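Side-chain contact in O-phospho-L-seryl-tRNA:Cys-tRNA synthase (Methanocaldococcus jannaschii DSM 2661, PDB 5X6B), which probably converts O-phosphoseryl-tRNA(Cys) to cysteinyl-tRNA(Cys), using pyridoxal phosphate bound to a lysine as cofactor: residues Lys315-Glu320 with Glu345-Lys350. Residues are numbered along the deposited sequence; the frame is centred on the assembly and turned at random.
Sequences KKWDEE and EHDLIK
The indole of Trp317 presents the outer edge of its six-membered ring to the loop Glu345-Asp347, an example of an aromatic side chain meeting oxygens rim-on. Trp317 CG lies anti to the backbone N (chi1 170°), which carries the ring toward the other segment. Near the ring plane, Trp317 CZ2 is 3.5 Å from the carbonyl O of Glu345. Further along the same rim, Asp347 OD2 sits beside the CH2/CZ3 edge of Trp317, 3.3 Å from Trp317 CH2. The Asp347 carboxylate is turned 77° from the indole, and its OD1 forms a salt bridge with Arg236 and a hydrogen bond with Ser393.

In the fold, the contact sets the N-terminal part of helix 317-331 against the loop leading into strand 349-352, the central strand of a three-stranded antiparallel sheet. The Ile349 side chain packs on Thr324 and Val328 of that helix.

Nonpolar contact adds Trp317 CZ2 against His346 CA at 3.7 Å. The two rings lie obliquely, with their planes 53° apart. His346 is held from two sides: its ND1 accepts a hydrogen bond from the backbone N-H of Leu348 (N to ND1 3.0 Å), tilted out of the ring plane, and its NE2 bonds to the carbonyl O of Tyr232.

The Glu345 chain bends at chi2, leaving OE1 merely beside Trp317 NE1, too far at 4.1 Å for a hydrogen bond, while Glu345 OE2 forms a salt bridge with Arg325.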
ATOM      1  N   LYS B 315      20.516   9.928   2.752  1.00 57.26           N
ATOM      2  CA  LYS B 315      21.637  10.576   3.428  1.00 54.22           C
ATOM      3  C   LYS B 315      22.753   9.572   3.702  1.00 57.48           C
ATOM      4  O   LYS B 315      23.869   9.953   4.048  1.00 73.02           O
ATOM      5  CB  LYS B 315      21.185  11.225   4.739  1.00 53.89           C
ATOM      6  CG  LYS B 315      20.217  12.389   4.567  1.00 67.19           C
ATOM      7  CD  LYS B 315      19.777  12.960   5.916  1.00 74.19           C
ATOM      8  CE  LYS B 315      18.807  14.122   5.735  1.00 76.29           C
ATOM      9  NZ  LYS B 315      18.261  14.621   7.028  1.00 73.89           N
ATOM     10  N   LYS B 316      22.444   8.290   3.543  1.00 56.72           N
ATOM     11  CA  LYS B 316      23.397   7.223   3.825  1.00 54.73           C
ATOM     12  C   LYS B 316      23.669   6.397   2.583  1.00 52.47           C
ATOM     13  O   LYS B 316      24.045   5.227   2.668  1.00 57.27           O
ATOM     14  CB  LYS B 316      22.884   6.326   4.950  1.00 49.82           C
ATOM     15  CG  LYS B 316      22.707   7.051   6.266  1.00 48.43           C
ATOM     16  CD  LYS B 316      22.187   6.111   7.331  1.00 79.12           C
ATOM     17  CE  LYS B 316      22.112   6.792   8.684  1.00 75.93           C
ATOM     18  NZ  LYS B 316      21.491   5.897   9.702  1.00 79.33           N
ATOM     19  N   TRP B 317      23.484   7.026   1.431  1.00 52.44           N
ATOM     20  CA  TRP B 317      23.679   6.377   0.143  1.00 48.17           C
ATOM     21  C   TRP B 317      25.107   5.860  -0.033  1.00 54.38           C
ATOM     22  O   TRP B 317      25.338   4.863  -0.729  1.00 57.73           O
ATOM     23  CB  TRP B 317      23.311   7.356  -0.976  1.00 49.69           C
ATOM     24  CG  TRP B 317      23.686   6.921  -2.357  1.00 51.71           C
ATOM     25  CD1 TRP B 317      24.537   7.562  -3.211  1.00 53.16           C
ATOM     26  CD2 TRP B 317      23.221   5.761  -3.052  1.00 54.25           C
ATOM     27  NE1 TRP B 317      24.629   6.872  -4.395  1.00 57.73           N
ATOM     28  CE2 TRP B 317      23.831   5.763  -4.325  1.00 52.80           C
ATOM     29  CE3 TRP B 317      22.347   4.720  -2.725  1.00 47.33           C
ATOM     30  CZ2 TRP B 317      23.600   4.764  -5.267  1.00 41.76           C
ATOM     31  CZ3 TRP B 317      22.116   3.727  -3.664  1.00 43.28           C
ATOM     32  CH2 TRP B 317      22.741   3.757  -4.920  1.00 44.80           C
ATOM     33  N   ASP B 318      26.065   6.528   0.606  1.00 38.15           N
ATOM     34  CA  ASP B 318      27.463   6.123   0.483  1.00 54.61           C
ATOM     35  C   ASP B 318      27.715   4.766   1.139  1.00 53.86           C
ATOM     36  O   ASP B 318      28.552   3.992   0.674  1.00 54.45           O
ATOM     37  CB  ASP B 318      28.387   7.184   1.080  1.00 39.07           C
ATOM     38  CG  ASP B 318      28.522   8.412   0.187  1.00 81.88           C
ATOM     39  OD1 ASP B 318      28.317   8.295  -1.042  1.00 84.98           O
ATOM     40  OD2 ASP B 318      28.832   9.500   0.717  1.00 92.40           O
ATOM     41  N   GLU B 319      26.977   4.470   2.204  1.00 49.64           N
ATOM     42  CA  GLU B 319      27.129   3.194   2.893  1.00 49.02           C
ATOM     43  C   GLU B 319      26.682   2.025   2.015  1.00 52.95           C
ATOM     44  O   GLU B 319      27.267   0.943   2.065  1.00 61.42           O
ATOM     45  CB  GLU B 319      26.351   3.210   4.207  1.00 47.94           C
ATOM     46  CG  GLU B 319      26.814   4.312   5.152  1.00 72.73           C
ATOM     47  CD  GLU B 319      25.958   4.434   6.400  1.00 85.10           C
ATOM     48  OE1 GLU B 319      24.966   3.683   6.522  1.00 87.34           O
ATOM     49  OE2 GLU B 319      26.269   5.298   7.249  1.00 90.60           O
ATOM     50  N   GLU B 320      25.656   2.248   1.199  1.00 55.25           N
ATOM     51  CA  GLU B 320      25.169   1.207   0.299  1.00 49.31           C
ATOM     52  C   GLU B 320      26.131   1.023  -0.876  1.00 57.25           C
ATOM     53  O   GLU B 320      26.298  -0.090  -1.384  1.00 46.76           O
ATOM     54  CB  GLU B 320      23.764   1.543  -0.206  1.00 42.24           C
ATOM     55  CG  GLU B 320      22.771   1.892   0.892  1.00 47.86           C
ATOM     56  CD  GLU B 320      22.446   0.712   1.796  1.00 56.55           C
ATOM     57  OE1 GLU B 320      22.360  -0.434   1.294  1.00 46.76           O
ATOM     58  OE2 GLU B 320      22.276   0.936   3.014  1.00 54.45           O
ATOM     59  N   GLU B 345      28.671   3.745  -8.975  1.00 61.16           N
ATOM     60  CA  GLU B 345      28.025   4.857  -8.290  1.00 66.90           C
ATOM     61  C   GLU B 345      26.544   4.521  -8.138  1.00 50.22           C
ATOM     62  O   GLU B 345      25.704   5.399  -7.950  1.00 44.52           O
ATOM     63  CB  GLU B 345      28.223   6.170  -9.050  1.00 56.00           C
ATOM     64  CG  GLU B 345      29.323   7.067  -8.477  1.00 74.97           C
ATOM     65  CD  GLU B 345      29.072   7.480  -7.035  1.00 81.71           C
ATOM     66  OE1 GLU B 345      27.910   7.784  -6.687  1.00 85.51           O
ATOM     67  OE2 GLU B 345      30.043   7.495  -6.247  1.00 82.89           O
ATOM     68  N   HIS B 346      26.248   3.226  -8.221  1.00 43.46           N
ATOM     69  CA  HIS B 346      24.908   2.701  -7.991  1.00 54.61           C
ATOM     70  C   HIS B 346      25.035   1.261  -7.506  1.00 57.02           C
ATOM     71  O   HIS B 346      26.083   0.640  -7.670  1.00 59.27           O
ATOM     72  CB  HIS B 346      24.066   2.776  -9.265  1.00 50.00           C
ATOM     73  CG  HIS B 346      22.611   2.475  -9.056  1.00 45.37           C
ATOM     74  ND1 HIS B 346      22.075   1.220  -9.263  1.00 48.17           N
ATOM     75  CD2 HIS B 346      21.582   3.268  -8.685  1.00 39.17           C
ATOM     76  CE1 HIS B 346      20.776   1.256  -9.024  1.00 50.81           C
ATOM     77  NE2 HIS B 346      20.448   2.486  -8.672  1.00 44.87           N
ATOM     78  N   ASP B 347      23.968   0.729  -6.921  1.00 48.07           N
ATOM     79  CA  ASP B 347      24.008  -0.599  -6.304  1.00 44.21           C
ATOM     80  C   ASP B 347      23.704  -1.741  -7.277  1.00 50.29           C
ATOM     81  O   ASP B 347      23.947  -2.907  -6.966  1.00 53.98           O
ATOM     82  CB  ASP B 347      23.027  -0.635  -5.136  1.00 48.97           C
ATOM     83  CG  ASP B 347      21.626  -0.237  -5.550  1.00 54.79           C
ATOM     84  OD1 ASP B 347      20.969  -1.024  -6.261  1.00 52.70           O
ATOM     85  OD2 ASP B 347      21.198   0.894  -5.221  1.00 57.67           O
ATOM     86  N   LEU B 348      23.174  -1.414  -8.452  1.00 56.36           N
ATOM     87  CA  LEU B 348      22.871  -2.445  -9.436  1.00 45.79           C
ATOM     88  C   LEU B 348      24.163  -2.900 -10.100  1.00 55.91           C
ATOM     89  O   LEU B 348      24.815  -2.127 -10.798  1.00 52.49           O
ATOM     90  CB  LEU B 348      21.875  -1.928 -10.479  1.00 51.49           C
ATOM     91  CG  LEU B 348      21.101  -2.930 -11.351  1.00 52.45           C
ATOM     92  CD1 LEU B 348      19.992  -2.211 -12.102  1.00 59.22           C
ATOM     93  CD2 LEU B 348      21.981  -3.695 -12.333  1.00 52.58           C
ATOM     94  N   ILE B 349      24.523  -4.161  -9.902  1.00 51.60           N
ATOM     95  CA  ILE B 349      25.746  -4.689 -10.488  1.00 45.42           C
ATOM     96  C   ILE B 349      25.463  -5.704 -11.587  1.00 58.55           C
ATOM     97  O   ILE B 349      24.663  -6.622 -11.405  1.00 56.13           O
ATOM     98  CB  ILE B 349      26.635  -5.367  -9.427  1.00 61.97           C
ATOM     99  CG1 ILE B 349      26.826  -4.460  -8.213  1.00 53.34           C
ATOM    100  CG2 ILE B 349      27.978  -5.748 -10.020  1.00 58.77           C
ATOM    101  CD1 ILE B 349      27.538  -5.153  -7.064  1.00 50.83           C
ATOM    102  N   LYS B 350      26.130  -5.541 -12.725  1.00 63.85           N
ATOM    103  CA  LYS B 350      26.088  -6.557 -13.769  1.00 62.73           C
ATOM    104  C   LYS B 350      27.472  -7.163 -13.993  1.00 64.68           C
ATOM    105  O   LYS B 350      28.400  -6.483 -14.436  1.00 57.24           O
ATOM    106  CB  LYS B 350      25.549  -5.977 -15.073  1.00 65.76           C
ATOM    107  CG  LYS B 350      25.353  -7.019 -16.164  1.00 68.69           C
ATOM    108  CD  LYS B 350      24.726  -6.404 -17.403  1.00 77.90           C
ATOM    109  CE  LYS B 350      24.456  -7.445 -18.470  1.00 67.13           C
ATOM    110  NZ  LYS B 350      23.827  -6.839 -19.675  1.00 79.95           N
TER